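Side-chain contact in tapirin (Caldicellulosiruptor hydrothermalis, PDB 6N2C), which probably binds cellulose through its C-terminal beta-helix domain, helping the extremely thermophilic bacterium adhere to plant biomass: residues D177-D182 and T203-Y208. Sequence-based numbering, arbitrary orientation. Where two conformers were deposited one is given.
Sequences DSNIFD and TTRNMY
R205 and N206 meet N179 where a 3-10 turn, 178-181, packs outside a parallel beta-helix, against the bend between strands 200-203 and 206-209. R205 comes first. Its chain, bent at chi3 (64°), brings NH2 within 2.6 Å of OD1 of N179. The oxygen lies at the guanidinium edge, near its plane, but the angle is poor for a hydrogen bond; the amide stands almost perpendicular to the guanidinium, 88° between planes. With an alanine in place of N179 the carboxamide is gone, and NH2 of R205 would probably lose its close oxygen neighbour. Next along the chain, the buried N206 has CG beside its backbone N (chi1 -60°), and its ND2 lies 3.7 Å from the backbone O and 3.9 Å from CB of N179. N231, on the adjacent strand 231-234, hydrogen-bonds OD1 of N206, while OG1 of T185 accepts from ND2. On the facing segment, D177 forms an Asx turn: its OD1 accepts the backbone N-H of N179 (N to OD1 3.1 Å), from above the carboxylate plane. One water bridges the segments, accepting from ND2 of N206 at 3.0 Å and hydrogen-bonded to OD2 of D177 at 2.8 Å.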
# COMPACT_ATOMS: atom_id res chain seq x y z
N ASP A 177 10.89 -2.04 11.61
CA ASP A 177 11.05 -3.51 11.66
C ASP A 177 12.52 -3.76 11.24
O ASP A 177 12.85 -3.64 10.06
CB ASP A 177 10.08 -4.23 10.70
CG ASP A 177 10.21 -5.72 10.75
OD1 ASP A 177 11.16 -6.26 11.39
OD2 ASP A 177 9.36 -6.42 10.11
N SER A 178 13.39 -4.06 12.18
CA SER A 178 14.80 -4.26 11.82
C SER A 178 15.06 -5.43 10.89
O SER A 178 16.08 -5.44 10.21
CB SER A 178 15.70 -4.37 13.09
OG SER A 178 15.63 -3.21 13.92
N ASN A 179 14.16 -6.40 10.83
CA ASN A 179 14.26 -7.47 9.82
C ASN A 179 14.18 -6.97 8.36
O ASN A 179 14.60 -7.68 7.48
CB ASN A 179 13.21 -8.53 9.89
CG ASN A 179 13.24 -9.35 11.17
OD1 ASN A 179 12.17 -9.65 11.71
ND2 ASN A 179 14.36 -9.73 11.63
N ILE A 180 13.67 -5.78 8.12
CA ILE A 180 13.72 -5.19 6.77
C ILE A 180 15.15 -5.19 6.19
O ILE A 180 15.35 -5.29 4.99
CB ILE A 180 12.98 -3.83 6.75
CG1 ILE A 180 11.45 -4.12 6.72
CG2 ILE A 180 13.34 -3.01 5.55
CD1 ILE A 180 10.60 -2.90 7.14
N PHE A 181 16.15 -5.03 7.10
CA PHE A 181 17.54 -4.92 6.67
C PHE A 181 18.26 -6.23 6.75
O PHE A 181 19.45 -6.27 6.44
CB PHE A 181 18.25 -3.93 7.58
CG PHE A 181 17.58 -2.60 7.60
CD1 PHE A 181 17.71 -1.71 6.58
CD2 PHE A 181 16.68 -2.30 8.64
CE1 PHE A 181 17.02 -0.52 6.61
CE2 PHE A 181 16.02 -1.11 8.67
CZ PHE A 181 16.17 -0.22 7.66
N ASP A 182 17.55 -7.30 7.09
CA ASP A 182 18.10 -8.65 7.12
C ASP A 182 17.56 -9.49 5.98
O ASP A 182 16.42 -10.04 6.03
CB ASP A 182 17.80 -9.27 8.45
CG ASP A 182 18.38 -10.65 8.63
OD1 ASP A 182 18.73 -11.30 7.64
OD2 ASP A 182 18.38 -11.13 9.85
N THR A 203 2.93 -16.95 0.60
CA THR A 203 3.04 -16.76 2.03
C THR A 203 4.51 -16.43 2.27
O THR A 203 5.36 -17.22 1.90
CB THR A 203 2.61 -18.00 2.80
OG1 THR A 203 1.29 -18.43 2.40
CG2 THR A 203 2.58 -17.73 4.32
N THR A 204 4.76 -15.24 2.80
CA THR A 204 6.14 -14.79 2.98
C THR A 204 6.33 -14.00 4.20
O THR A 204 5.38 -13.60 4.91
CB THR A 204 6.64 -14.08 1.73
OG1 THR A 204 8.10 -13.95 1.79
CG2 THR A 204 6.07 -12.66 1.69
N ARG A 205 7.60 -13.73 4.53
CA ARG A 205 7.91 -12.76 5.56
C ARG A 205 8.09 -11.46 4.83
O ARG A 205 7.07 -10.72 4.67
CB ARG A 205 9.14 -13.10 6.42
CG ARG A 205 8.97 -14.23 7.36
CD ARG A 205 10.16 -14.23 8.31
NE ARG A 205 10.27 -13.04 9.18
CZ ARG A 205 11.11 -12.96 10.21
NH1 ARG A 205 11.99 -13.94 10.48
NH2 ARG A 205 11.14 -11.85 10.93
N ASN A 206 9.28 -11.21 4.28
CA ASN A 206 9.51 -9.96 3.51
C ASN A 206 9.65 -10.15 2.04
O ASN A 206 10.14 -11.18 1.60
CB ASN A 206 10.65 -9.21 4.16
CG ASN A 206 10.32 -8.86 5.61
OD1 ASN A 206 9.19 -8.44 5.91
ND2 ASN A 206 11.29 -9.04 6.57
N MET A 207 9.26 -9.11 1.24
CA MET A 207 9.38 -9.20 -0.20
C MET A 207 9.81 -7.84 -0.71
O MET A 207 9.40 -6.81 -0.14
CB MET A 207 7.98 -9.55 -0.84
CG MET A 207 7.94 -9.42 -2.34
SD MET A 207 6.38 -10.06 -3.14
CE MET A 207 5.56 -10.47 -1.58
N TYR A 208 10.82 -7.85 -1.58
CA TYR A 208 11.33 -6.65 -2.16
C TYR A 208 11.35 -6.74 -3.67
O TYR A 208 11.73 -7.76 -4.28
CB TYR A 208 12.79 -6.37 -1.69
CG TYR A 208 13.52 -5.23 -2.40
CD1 TYR A 208 14.22 -5.40 -3.62
CD2 TYR A 208 13.60 -4.01 -1.84
CE1 TYR A 208 14.79 -4.32 -4.25
CE2 TYR A 208 14.20 -2.94 -2.45
CZ TYR A 208 14.83 -3.13 -3.66
OH TYR A 208 15.48 -2.07 -4.28
O HOH W 1 9.93 -9.04 9.21